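Local coordinates for glucoamylase (Thermoanaerobacterium thermosaccharolyticum, PDB 1LF6), which hydrolyses terminal alpha-1,4-linked glucose units of glucans, probably one after another from the non-reducing ends with release of beta-D-glucose, at residues A316-L321 with T382-K387; V340-L345 with A399-L404; R363-L368 with Y406-Y411; A369-V372 with M377-Q380; F424-G429 with A453-A458. One frame throughout, in Å; residues are numbered along the deposited sequence.

Interaction 1. Residues A316-L321 with T382-K387; sequences AYIASL and TWISGK
Within the (alpha/alpha) barrel of this family 15 glycosidase, two long loops between helices meet where Ala316 and Ile318 pack against Ile384, the second residue of a type I beta turn that runs from Trp383 to Gly386. The contact is small and buried, and all the side-chain atoms that meet are carbon. CB of Ala316 lies 3.9 Å from CB of Ile384, near enough to the turn to sit also beside the carbonyl O of Ile384. The methyl CG2 of Ile318 touches CG2 of Ile384, and these two side chains lie alongside one another, pointing the same way. In Ile384 the longer branch stands between the backbone N and the carbonyl carbon (chi1 52°), which leaves CG2 beside the N, where both loop residues can reach it. The turn is well defined by its own bonds: Gly386 N donates to Trp383 O over 2.8 Å, and at Gly386 the positive phi of 106° would press a CB against the preceding carbonyl O, so a glycine fits. Beyond the turn, Tyr367 of helix 358-375 touches Ala316, and its OH bonds to Thr382 OG1, tying both loops to that helix. In the next residue, Ser385, OG accepts from Lys387 N in an ST turn, at 3.3 Å and an N-H...O angle of 165°.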
# COMPACT_ATOMS: atom_id res chain seq x y z
N ALA A 316 -7.81 -9.62 6.06
CA ALA A 316 -6.84 -8.64 6.52
C ALA A 316 -6.20 -7.89 5.35
O ALA A 316 -5.21 -8.33 4.79
CB ALA A 316 -5.76 -9.33 7.34
N TYR A 317 -6.78 -6.75 4.98
CA TYR A 317 -6.24 -5.95 3.88
C TYR A 317 -5.38 -4.83 4.46
O TYR A 317 -5.83 -4.09 5.33
CB TYR A 317 -7.38 -5.38 3.04
CG TYR A 317 -8.04 -6.42 2.16
CD1 TYR A 317 -7.50 -6.74 0.92
CD2 TYR A 317 -9.15 -7.13 2.61
CE1 TYR A 317 -8.04 -7.75 0.14
CE2 TYR A 317 -9.70 -8.16 1.83
CZ TYR A 317 -9.14 -8.46 0.60
OH TYR A 317 -9.67 -9.49 -0.16
N ILE A 318 -4.15 -4.72 3.98
CA ILE A 318 -3.25 -3.69 4.48
C ILE A 318 -3.41 -2.35 3.77
O ILE A 318 -4.06 -2.25 2.73
CB ILE A 318 -1.78 -4.14 4.39
CG1 ILE A 318 -1.39 -4.44 2.94
CG2 ILE A 318 -1.57 -5.38 5.26
CD1 ILE A 318 0.10 -4.70 2.76
N ALA A 319 -2.80 -1.32 4.34
CA ALA A 319 -2.88 0.04 3.80
C ALA A 319 -2.03 0.26 2.55
O ALA A 319 -2.44 0.99 1.64
CB ALA A 319 -2.50 1.04 4.89
N SER A 320 -0.85 -0.34 2.52
CA SER A 320 0.05 -0.20 1.38
C SER A 320 1.19 -1.20 1.46
O SER A 320 1.78 -1.40 2.52
CB SER A 320 0.62 1.21 1.32
OG SER A 320 1.50 1.34 0.21
N LEU A 321 1.51 -1.83 0.33
CA LEU A 321 2.59 -2.80 0.32
C LEU A 321 3.92 -2.08 0.06
O LEU A 321 4.65 -2.42 -0.86
CB LEU A 321 2.35 -3.87 -0.76
CG LEU A 321 3.17 -5.15 -0.64
CD1 LEU A 321 2.91 -5.83 0.70
CD2 LEU A 321 2.81 -6.09 -1.78
N THR A 382 -4.58 -2.83 13.76
CA THR A 382 -4.15 -4.13 14.24
C THR A 382 -3.18 -4.77 13.27
O THR A 382 -3.11 -4.39 12.10
CB THR A 382 -5.34 -5.10 14.36
OG1 THR A 382 -5.97 -5.21 13.08
CG2 THR A 382 -6.35 -4.62 15.38
N TRP A 383 -2.43 -5.76 13.75
CA TRP A 383 -1.52 -6.50 12.89
C TRP A 383 -2.48 -7.37 12.09
O TRP A 383 -3.65 -7.52 12.46
CB TRP A 383 -0.61 -7.41 13.70
CG TRP A 383 0.27 -6.69 14.66
CD1 TRP A 383 -0.05 -6.31 15.93
CD2 TRP A 383 1.61 -6.27 14.43
NE1 TRP A 383 1.03 -5.68 16.52
CE2 TRP A 383 2.06 -5.64 15.62
CE3 TRP A 383 2.49 -6.36 13.34
CZ2 TRP A 383 3.35 -5.11 15.75
CZ3 TRP A 383 3.77 -5.83 13.46
CH2 TRP A 383 4.19 -5.21 14.66
N ILE A 384 -2.01 -7.95 11.00
CA ILE A 384 -2.88 -8.80 10.19
C ILE A 384 -3.43 -9.98 11.00
O ILE A 384 -4.48 -10.52 10.67
CB ILE A 384 -2.15 -9.31 8.93
CG1 ILE A 384 -0.81 -9.95 9.31
CG2 ILE A 384 -1.93 -8.15 7.97
CD1 ILE A 384 -0.03 -10.46 8.11
N SER A 385 -2.72 -10.35 12.07
CA SER A 385 -3.14 -11.45 12.93
C SER A 385 -4.43 -11.08 13.65
O SER A 385 -5.17 -11.95 14.12
CB SER A 385 -2.06 -11.75 13.97
OG SER A 385 -1.93 -10.67 14.87
N GLY A 386 -4.69 -9.78 13.75
CA GLY A 386 -5.88 -9.31 14.44
C GLY A 386 -5.53 -8.70 15.78
O GLY A 386 -6.39 -8.09 16.44
N LYS A 387 -4.28 -8.84 16.21
CA LYS A 387 -3.84 -8.29 17.48
C LYS A 387 -3.74 -6.77 17.41
O LYS A 387 -3.25 -6.22 16.42
CB LYS A 387 -2.48 -8.87 17.89
CG LYS A 387 -1.92 -8.26 19.17
CD LYS A 387 -0.72 -9.04 19.70
CE LYS A 387 0.47 -8.98 18.77
NZ LYS A 387 1.63 -9.73 19.32

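Interaction 2. Residues V340-L345 with A399-L404; sequences VWSRDL and ADPIIL
The flat group that takes part directly is the carboxylate of Asp400, and it meets the backbone of Arg343 rather than its guanidinium: OD2 lies 3.8 Å from CA of Arg343. Beside it, the puckered ring of Pro401 offers CD to Ser342 OG at 3.4 Å, with CG of the ring a little farther off. Ser342 OG is anti to the backbone N (chi1 168°), which carries it across to helix 395-407, where its hydrogen bond is with Glu397 O. Glu397 also reaches back, its OE1 accepting from Arg343 N in the first turn of helix 342-355. The Arg343 chain starts extended and bends at chi3, and its NH1 stays 6.0 Å from Asp400 OD2, too far to pair with it. NH1 is instead paired with Asp396 and bonded to Gln394 OE1, while NH2 makes a long, weak ion pair with OE2 of Glu438, probably the proton donor. Helix 395-407 is kinked here, where Pro401 has no N-H to give and the N of Ile402 also lacks its usual bond to the turn before. Ser342 OG and the Arg343 N and NH1 thus find their partners in Glu397, Gln394 and Asp396, consistent with holding Arg343 beside the likely catalytic acid.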
# COMPACT_ATOMS: atom_id res chain seq x y z
N VAL A 340 -3.62 -3.19 9.58
CA VAL A 340 -5.00 -3.17 9.13
C VAL A 340 -5.76 -2.07 9.85
O VAL A 340 -5.83 -2.05 11.08
CB VAL A 340 -5.71 -4.53 9.42
CG1 VAL A 340 -7.14 -4.49 8.88
CG2 VAL A 340 -4.94 -5.68 8.79
N TRP A 341 -6.31 -1.14 9.08
CA TRP A 341 -7.10 -0.04 9.62
C TRP A 341 -8.54 -0.26 9.19
O TRP A 341 -8.83 -0.49 8.01
CB TRP A 341 -6.65 1.31 9.06
CG TRP A 341 -5.50 1.95 9.77
CD1 TRP A 341 -5.56 2.87 10.79
CD2 TRP A 341 -4.11 1.81 9.45
NE1 TRP A 341 -4.30 3.31 11.11
CE2 TRP A 341 -3.39 2.68 10.31
CE3 TRP A 341 -3.40 1.03 8.53
CZ2 TRP A 341 -1.99 2.79 10.27
CZ3 TRP A 341 -2.01 1.14 8.48
CH2 TRP A 341 -1.32 2.02 9.35
N SER A 342 -9.45 -0.20 10.16
CA SER A 342 -10.86 -0.36 9.90
C SER A 342 -11.32 0.61 8.80
O SER A 342 -12.11 0.24 7.92
CB SER A 342 -11.63 -0.10 11.19
OG SER A 342 -13.02 0.02 10.95
N ARG A 343 -10.81 1.84 8.86
CA ARG A 343 -11.17 2.87 7.89
C ARG A 343 -10.76 2.46 6.48
O ARG A 343 -11.60 2.37 5.59
CB ARG A 343 -10.52 4.21 8.28
CG ARG A 343 -10.68 5.33 7.25
CD ARG A 343 -10.04 6.64 7.73
NE ARG A 343 -8.75 6.41 8.39
CZ ARG A 343 -8.57 6.42 9.70
NH1 ARG A 343 -9.59 6.66 10.52
NH2 ARG A 343 -7.37 6.17 10.20
N ASP A 344 -9.47 2.19 6.29
CA ASP A 344 -8.99 1.79 4.97
C ASP A 344 -9.69 0.53 4.47
O ASP A 344 -10.08 0.45 3.32
CB ASP A 344 -7.47 1.58 5.00
CG ASP A 344 -6.71 2.86 5.32
OD1 ASP A 344 -5.77 3.20 4.57
OD2 ASP A 344 -7.06 3.52 6.31
N LEU A 345 -9.86 -0.45 5.36
CA LEU A 345 -10.51 -1.71 5.00
C LEU A 345 -11.94 -1.44 4.51
O LEU A 345 -12.39 -2.02 3.52
CB LEU A 345 -10.52 -2.64 6.21
CG LEU A 345 -10.98 -4.10 6.05
CD1 LEU A 345 -10.15 -4.79 4.96
CD2 LEU A 345 -10.82 -4.83 7.37
N ALA A 399 -17.54 3.03 13.73
CA ALA A 399 -18.73 3.14 12.90
C ALA A 399 -18.70 2.44 11.55
O ALA A 399 -19.69 1.82 11.15
CB ALA A 399 -19.07 4.62 12.70
N ASP A 400 -17.58 2.55 10.84
CA ASP A 400 -17.47 1.97 9.51
C ASP A 400 -17.84 0.50 9.39
O ASP A 400 -18.53 0.11 8.46
CB ASP A 400 -16.07 2.22 8.94
CG ASP A 400 -15.84 3.69 8.61
OD1 ASP A 400 -16.85 4.41 8.43
OD2 ASP A 400 -14.67 4.12 8.51
N PRO A 401 -17.38 -0.34 10.33
CA PRO A 401 -17.75 -1.75 10.20
C PRO A 401 -19.27 -1.95 10.29
O PRO A 401 -19.81 -2.89 9.69
CB PRO A 401 -16.97 -2.43 11.33
CG PRO A 401 -16.63 -1.30 12.27
CD PRO A 401 -16.34 -0.16 11.36
N ILE A 402 -19.95 -1.07 11.02
CA ILE A 402 -21.40 -1.17 11.14
C ILE A 402 -22.04 -0.80 9.81
O ILE A 402 -22.96 -1.47 9.34
CB ILE A 402 -21.99 -0.21 12.20
CG1 ILE A 402 -21.40 -0.50 13.58
CG2 ILE A 402 -23.51 -0.34 12.23
CD1 ILE A 402 -21.84 0.51 14.65
N ILE A 403 -21.54 0.27 9.20
CA ILE A 403 -22.06 0.74 7.93
C ILE A 403 -21.86 -0.34 6.86
O ILE A 403 -22.74 -0.56 6.03
CB ILE A 403 -21.35 2.05 7.49
CG1 ILE A 403 -21.57 3.13 8.56
CG2 ILE A 403 -21.90 2.53 6.14
CD1 ILE A 403 -20.82 4.41 8.31
N LEU A 404 -20.72 -1.02 6.91
CA LEU A 404 -20.42 -2.09 5.95
C LEU A 404 -21.36 -3.28 6.19
O LEU A 404 -21.83 -3.90 5.24
CB LEU A 404 -18.96 -2.54 6.10
CG LEU A 404 -18.45 -3.60 5.12
CD1 LEU A 404 -18.62 -3.12 3.69
CD2 LEU A 404 -16.97 -3.89 5.41

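Interaction 3. Residues R363-L368 with Y406-Y411; sequences RSLDYL and YRLKRY
Asp366 and Arg410 form a two-pronged salt bridge. NH2 of Arg410 donates to OD2 of Asp366 over 3.0 Å with an N-H...O angle of 153°, meeting the syn lone pair of that oxygen, which lies a little out of the guanidinium plane; the bond from NH1 to OD1 is weak, at 3.4 Å. The carboxylate and guanidinium planes stand 58° apart, so the pair is twisted rather than coplanar. Leu365 supplies the apolar half: its CD2 lies 3.8 Å from CG of Arg410 and 3.9 Å from CD1 of Leu408, sliding past both side chains. Arg410 bends at chi2 and chi3, which runs its aliphatic part past Leu365 before the guanidinium turns to the acid. One shell farther out, Asp412 pairs with NE of Arg410 and Asn362 OD1 accepts from NH1, which is likely to limit the rotation of the group. A leucine in place of Arg410 would probably leave Asp366 and Asp412 without their shared positive partner. The backbone brings Arg410 here through a Schellman motif at Lys409, after which Arg410 is the centre of an inverse gamma turn. Helix 358-375 thus packs on the C-terminal end of helix 395-407, where Leu365 also touches Leu404 and Ser405, while Leu408 reaches Ile353 of helix 342-355.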
# COMPACT_ATOMS: atom_id res chain seq x y z
N ARG A 363 -15.35 -11.03 3.50
CA ARG A 363 -14.23 -11.59 4.23
C ARG A 363 -13.60 -10.49 5.08
O ARG A 363 -13.18 -10.73 6.21
CB ARG A 363 -13.20 -12.16 3.25
CG ARG A 363 -12.56 -13.45 3.72
CD ARG A 363 -11.69 -14.03 2.62
NE ARG A 363 -12.41 -14.09 1.36
CZ ARG A 363 -12.07 -13.42 0.27
NH1 ARG A 363 -11.01 -12.64 0.26
NH2 ARG A 363 -12.81 -13.54 -0.83
N SER A 364 -13.53 -9.28 4.53
CA SER A 364 -12.94 -8.18 5.29
C SER A 364 -13.86 -7.84 6.47
O SER A 364 -13.38 -7.50 7.55
CB SER A 364 -12.72 -6.95 4.39
OG SER A 364 -13.92 -6.24 4.16
N LEU A 365 -15.17 -7.94 6.27
CA LEU A 365 -16.11 -7.65 7.35
C LEU A 365 -15.97 -8.71 8.44
O LEU A 365 -15.95 -8.39 9.63
CB LEU A 365 -17.55 -7.63 6.84
CG LEU A 365 -18.63 -7.28 7.88
CD1 LEU A 365 -18.34 -5.92 8.49
CD2 LEU A 365 -20.01 -7.29 7.22
N ASP A 366 -15.86 -9.97 8.02
CA ASP A 366 -15.71 -11.06 8.98
C ASP A 366 -14.40 -10.94 9.75
O ASP A 366 -14.30 -11.41 10.89
CB ASP A 366 -15.80 -12.40 8.26
CG ASP A 366 -17.23 -12.79 7.95
OD1 ASP A 366 -17.48 -13.31 6.84
OD2 ASP A 366 -18.10 -12.57 8.82
N TYR A 367 -13.39 -10.33 9.14
CA TYR A 367 -12.11 -10.12 9.81
C TYR A 367 -12.37 -9.16 10.96
O TYR A 367 -11.94 -9.39 12.09
CB TYR A 367 -11.10 -9.50 8.84
CG TYR A 367 -9.81 -9.09 9.52
CD1 TYR A 367 -8.82 -10.03 9.82
CD2 TYR A 367 -9.59 -7.76 9.89
CE1 TYR A 367 -7.65 -9.66 10.48
CE2 TYR A 367 -8.42 -7.38 10.55
CZ TYR A 367 -7.45 -8.33 10.85
OH TYR A 367 -6.31 -7.97 11.51
N LEU A 368 -13.09 -8.07 10.67
CA LEU A 368 -13.42 -7.06 11.67
C LEU A 368 -14.28 -7.63 12.80
O LEU A 368 -14.15 -7.23 13.96
CB LEU A 368 -14.14 -5.89 11.00
CG LEU A 368 -13.33 -5.04 10.01
CD1 LEU A 368 -14.25 -4.06 9.32
CD2 LEU A 368 -12.22 -4.30 10.74
N TYR A 406 -24.29 -3.16 7.17
CA TYR A 406 -25.57 -2.77 6.60
C TYR A 406 -25.60 -2.94 5.08
O TYR A 406 -26.54 -3.50 4.53
CB TYR A 406 -25.89 -1.32 6.96
CG TYR A 406 -26.97 -0.72 6.10
CD1 TYR A 406 -26.64 0.12 5.03
CD2 TYR A 406 -28.31 -1.04 6.29
CE1 TYR A 406 -27.61 0.61 4.18
CE2 TYR A 406 -29.29 -0.56 5.45
CZ TYR A 406 -28.94 0.26 4.39
OH TYR A 406 -29.91 0.71 3.53
N ARG A 407 -24.57 -2.44 4.40
CA ARG A 407 -24.53 -2.54 2.95
C ARG A 407 -24.41 -3.98 2.46
O ARG A 407 -24.91 -4.31 1.38
CB ARG A 407 -23.38 -1.69 2.40
CG ARG A 407 -23.59 -0.19 2.60
CD ARG A 407 -22.73 0.59 1.63
NE ARG A 407 -23.11 0.31 0.25
CZ ARG A 407 -22.25 0.19 -0.75
NH1 ARG A 407 -20.95 0.31 -0.53
NH2 ARG A 407 -22.68 -0.07 -1.98
N LEU A 408 -23.75 -4.83 3.24
CA LEU A 408 -23.60 -6.23 2.86
C LEU A 408 -24.80 -7.03 3.39
O LEU A 408 -24.87 -8.24 3.20
CB LEU A 408 -22.30 -6.79 3.43
CG LEU A 408 -21.04 -6.35 2.67
CD1 LEU A 408 -19.79 -6.77 3.41
CD2 LEU A 408 -21.06 -6.94 1.28
N LYS A 409 -25.74 -6.33 4.02
CA LYS A 409 -26.93 -6.95 4.58
C LYS A 409 -26.59 -8.13 5.48
O LYS A 409 -27.29 -9.15 5.50
CB LYS A 409 -27.87 -7.40 3.46
CG LYS A 409 -28.44 -6.24 2.66
CD LYS A 409 -29.44 -6.70 1.62
CE LYS A 409 -30.03 -5.52 0.87
NZ LYS A 409 -31.08 -5.94 -0.10
N ARG A 410 -25.50 -7.98 6.23
CA ARG A 410 -25.05 -9.01 7.15
C ARG A 410 -25.66 -8.80 8.52
O ARG A 410 -24.97 -8.46 9.49
CB ARG A 410 -23.52 -8.99 7.24
CG ARG A 410 -22.83 -9.42 5.96
CD ARG A 410 -23.07 -10.90 5.71
NE ARG A 410 -22.61 -11.70 6.84
CZ ARG A 410 -21.35 -12.04 7.06
NH1 ARG A 410 -20.40 -11.66 6.23
NH2 ARG A 410 -21.01 -12.74 8.11
N TYR A 411 -26.97 -9.00 8.61
CA TYR A 411 -27.71 -8.82 9.86
C TYR A 411 -27.38 -9.90 10.87
O TYR A 411 -27.78 -9.83 12.03
CB TYR A 411 -29.21 -8.82 9.57
CG TYR A 411 -29.60 -7.93 8.42
CD1 TYR A 411 -29.07 -6.65 8.30
CD2 TYR A 411 -30.52 -8.35 7.46
CE1 TYR A 411 -29.43 -5.81 7.24
CE2 TYR A 411 -30.89 -7.53 6.40
CZ TYR A 411 -30.34 -6.26 6.30
OH TYR A 411 -30.71 -5.43 5.27

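Interaction 4. Residues A369-V372 with M377-Q380; sequences AKVV and MIPQ
Ile378, which packs on Val371 and Val372, has its carbonyl O in a hydrogen bond with Gln398 NE2, and Val371 O likewise accepts from Asn375 ND2; the two segments share no hydrogen bond with each other. What joins them is apolar. CD1 of Ile378 lies 3.7 Å from CG2 of Val372 and 4.0 Å from CG1 of Val371, so one methyl bridges two neighbouring residues of the helix. Its position follows from chi1 of -62° and chi2 of -65°, which fold the end of the chain back toward helix 358-375. CG1 of Val371 does further work: CD of Pro379 sits 3.7 Å away, and Met377 O lies 4.0 Å from the same methyl. Met377 itself comes near through its backbone while its CB turns away from the helix, and the side chain packs on Phe424 of helix 414-428. Val372 carries the packing onward to Leu417 and Pro420 of that helix, and Ile378 does the same with Leu421. The segment 377-380 therefore crosses the last turns of the helix it has just left, passing Val371 and Val372. Because the side-chain pairs are hydrocarbon on hydrocarbon, the adhesion is mainly hydrophobic, while Gln398 and Asn375 give the carbonyls of these two buried residues side-chain partners.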
# COMPACT_ATOMS: atom_id res chain seq x y z
N ALA A 369 -15.17 -8.54 12.44
CA ALA A 369 -16.05 -9.17 13.43
C ALA A 369 -15.18 -9.94 14.42
O ALA A 369 -15.47 -9.98 15.61
CB ALA A 369 -17.02 -10.13 12.73
N LYS A 370 -14.11 -10.53 13.91
CA LYS A 370 -13.18 -11.30 14.73
C LYS A 370 -12.45 -10.34 15.67
O LYS A 370 -12.19 -10.65 16.84
CB LYS A 370 -12.18 -12.02 13.82
CG LYS A 370 -11.58 -13.31 14.38
CD LYS A 370 -10.80 -13.08 15.67
CE LYS A 370 -10.08 -14.35 16.13
NZ LYS A 370 -9.02 -14.76 15.16
N VAL A 371 -12.11 -9.15 15.16
CA VAL A 371 -11.42 -8.16 15.98
C VAL A 371 -12.31 -7.71 17.14
O VAL A 371 -11.86 -7.62 18.28
CB VAL A 371 -11.00 -6.93 15.13
CG1 VAL A 371 -10.50 -5.82 16.04
CG2 VAL A 371 -9.90 -7.31 14.16
N VAL A 372 -13.58 -7.44 16.84
CA VAL A 372 -14.51 -7.00 17.87
C VAL A 372 -14.74 -8.11 18.90
O VAL A 372 -14.90 -7.84 20.09
CB VAL A 372 -15.87 -6.57 17.27
CG1 VAL A 372 -16.83 -6.17 18.37
CG2 VAL A 372 -15.66 -5.41 16.31
N MET A 377 -14.20 -3.88 20.64
CA MET A 377 -14.16 -2.59 19.97
C MET A 377 -13.09 -2.63 18.89
O MET A 377 -12.38 -3.63 18.76
CB MET A 377 -13.89 -1.49 21.01
CG MET A 377 -12.73 -0.57 20.71
SD MET A 377 -11.12 -1.27 21.11
CE MET A 377 -10.32 0.22 21.67
N ILE A 378 -12.98 -1.56 18.10
CA ILE A 378 -11.97 -1.52 17.05
C ILE A 378 -10.76 -0.68 17.48
O ILE A 378 -10.87 0.54 17.66
CB ILE A 378 -12.53 -0.90 15.75
CG1 ILE A 378 -13.68 -1.76 15.20
CG2 ILE A 378 -11.42 -0.77 14.70
CD1 ILE A 378 -13.25 -3.15 14.75
N PRO A 379 -9.60 -1.31 17.66
CA PRO A 379 -8.42 -0.53 18.06
C PRO A 379 -7.93 0.33 16.89
O PRO A 379 -8.28 0.07 15.74
CB PRO A 379 -7.41 -1.61 18.48
CG PRO A 379 -7.80 -2.79 17.64
CD PRO A 379 -9.31 -2.76 17.64
N GLN A 380 -7.14 1.37 17.19
CA GLN A 380 -6.63 2.27 16.15
C GLN A 380 -6.30 1.48 14.89
O GLN A 380 -6.73 1.83 13.80
CB GLN A 380 -5.39 3.03 16.63
CG GLN A 380 -4.84 4.00 15.59
CD GLN A 380 -3.80 4.97 16.14
OE1 GLN A 380 -3.21 5.73 15.41
NE2 GLN A 380 -3.60 4.94 17.43

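Interaction 5. Residues F424-G429 with A453-A458; sequences FIIKIG and AGLTCA
Apolar contacts carry this helix-to-helix packing, with Ile425 and Ile426 of helix 414-428 set against Leu455 of helix 445-464. CD2 of Leu455 is the shared point, 4.0 Å from CG1 of Ile426 and 4.2 Å from CG2 of Ile425, so one methyl faces two successive isoleucines. With its CG anti to the carbonyl carbon (chi1 -69°), Leu455 extends CD2 to the two isoleucines, and its side chain meets that of Ile426 at a slant. Gly454 faces Ile425 with no side chain; a CB there would point toward the other helix and lie 4.4 Å from Ile425 CD1, which is contact and not collision. The nearest CA atoms, those of Ile425 and Leu455, are 8.3 Å apart. Backbone bonds shape the end of the first helix. Gly429 N donates to Ile425 O over 2.7 Å, and a CB on this glycine would collide with the same carbonyl. Polar contacts lie to the side, where Thr456 OG1 bonds to Val452 O within its own helix. Outside the pair, Ile425 touches Trp481 and Ile426 touches Tyr474, so the isoleucines pack against both helix 445-464 and helix 468-489. The segments 424-429 and 453-458 are held to each other by burial of hydrocarbon, through a few methyl contacts.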
# COMPACT_ATOMS: atom_id res chain seq x y z
N PHE A 424 -20.54 0.89 22.22
CA PHE A 424 -19.27 1.52 22.55
C PHE A 424 -19.28 2.98 22.11
O PHE A 424 -18.84 3.87 22.85
CB PHE A 424 -18.12 0.76 21.87
CG PHE A 424 -16.76 1.31 22.19
CD1 PHE A 424 -15.91 1.74 21.18
CD2 PHE A 424 -16.33 1.42 23.51
CE1 PHE A 424 -14.66 2.26 21.47
CE2 PHE A 424 -15.08 1.94 23.81
CZ PHE A 424 -14.24 2.35 22.79
N ILE A 425 -19.78 3.23 20.90
CA ILE A 425 -19.86 4.59 20.37
C ILE A 425 -20.74 5.50 21.23
O ILE A 425 -20.39 6.65 21.48
CB ILE A 425 -20.42 4.58 18.93
CG1 ILE A 425 -19.42 3.93 17.98
CG2 ILE A 425 -20.74 6.01 18.48
CD1 ILE A 425 -19.97 3.67 16.60
N ILE A 426 -21.88 4.99 21.67
CA ILE A 426 -22.80 5.78 22.48
C ILE A 426 -22.20 6.09 23.85
O ILE A 426 -22.56 7.07 24.49
CB ILE A 426 -24.15 5.06 22.67
CG1 ILE A 426 -24.85 4.96 21.31
CG2 ILE A 426 -25.01 5.79 23.70
CD1 ILE A 426 -26.28 4.49 21.39
N LYS A 427 -21.27 5.25 24.28
CA LYS A 427 -20.61 5.42 25.56
C LYS A 427 -19.57 6.54 25.55
O LYS A 427 -19.41 7.24 26.55
CB LYS A 427 -19.94 4.11 25.96
CG LYS A 427 -20.31 3.64 27.34
CD LYS A 427 -19.80 2.24 27.60
CE LYS A 427 -20.70 1.19 26.95
NZ LYS A 427 -20.43 -0.15 27.53
N ILE A 428 -18.87 6.71 24.43
CA ILE A 428 -17.84 7.75 24.38
C ILE A 428 -18.06 8.89 23.38
O ILE A 428 -17.46 9.95 23.54
CB ILE A 428 -16.46 7.12 24.11
CG1 ILE A 428 -16.50 6.28 22.83
CG2 ILE A 428 -16.05 6.26 25.30
CD1 ILE A 428 -15.16 5.70 22.45
N GLY A 429 -18.89 8.67 22.38
CA GLY A 429 -19.13 9.72 21.40
C GLY A 429 -19.92 10.90 21.96
O GLY A 429 -20.36 10.85 23.11
N ALA A 453 -24.01 8.07 10.69
CA ALA A 453 -24.30 7.03 9.71
C ALA A 453 -24.26 5.65 10.37
O ALA A 453 -25.14 4.81 10.16
CB ALA A 453 -23.30 7.10 8.58
N GLY A 454 -23.22 5.42 11.17
CA GLY A 454 -23.07 4.15 11.85
C GLY A 454 -24.19 3.79 12.81
O GLY A 454 -24.63 2.63 12.85
N LEU A 455 -24.65 4.76 13.59
CA LEU A 455 -25.73 4.51 14.54
C LEU A 455 -27.06 4.32 13.81
O LEU A 455 -27.92 3.58 14.27
CB LEU A 455 -25.83 5.64 15.58
CG LEU A 455 -24.68 5.75 16.60
CD1 LEU A 455 -24.96 6.91 17.54
CD2 LEU A 455 -24.54 4.46 17.39
N THR A 456 -27.22 5.01 12.68
CA THR A 456 -28.44 4.88 11.90
C THR A 456 -28.48 3.47 11.30
O THR A 456 -29.52 2.80 11.33
CB THR A 456 -28.50 5.96 10.77
OG1 THR A 456 -28.60 7.27 11.34
CG2 THR A 456 -29.71 5.73 9.86
N CYS A 457 -27.34 3.00 10.78
CA CYS A 457 -27.27 1.66 10.21
C CYS A 457 -27.43 0.62 11.32
O CYS A 457 -28.01 -0.45 11.11
CB CYS A 457 -25.94 1.44 9.48
SG CYS A 457 -25.68 2.49 8.03
N ALA A 458 -26.93 0.94 12.51
CA ALA A 458 -27.03 0.03 13.65
C ALA A 458 -28.49 -0.12 14.05
O ALA A 458 -28.93 -1.20 14.43
CB ALA A 458 -26.21 0.55 14.82

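Overall arrangement
From the N terminus, residues 316-321, 340-345 and 363-368 open interactions 1, 2 and 3 in turn, and they close in the same order, at 382-387, 399-404 and 406-411, so each of the three crosses the other two. Interaction 4, a short local contact where the chain leaves helix 358-375 and crosses its last turns, is nested inside all three loops. Interaction 5 follows in series. The hub is helix 395-407, which serves interactions 2 and 3 and passes Ile402 and Ile403 to Gly454 and Ala453 of interaction 5. Tyr367 links interactions 1 and 3, and Met377 on Phe424 joins interactions 4 and 5, tying successive helices of the barrel and their loops together.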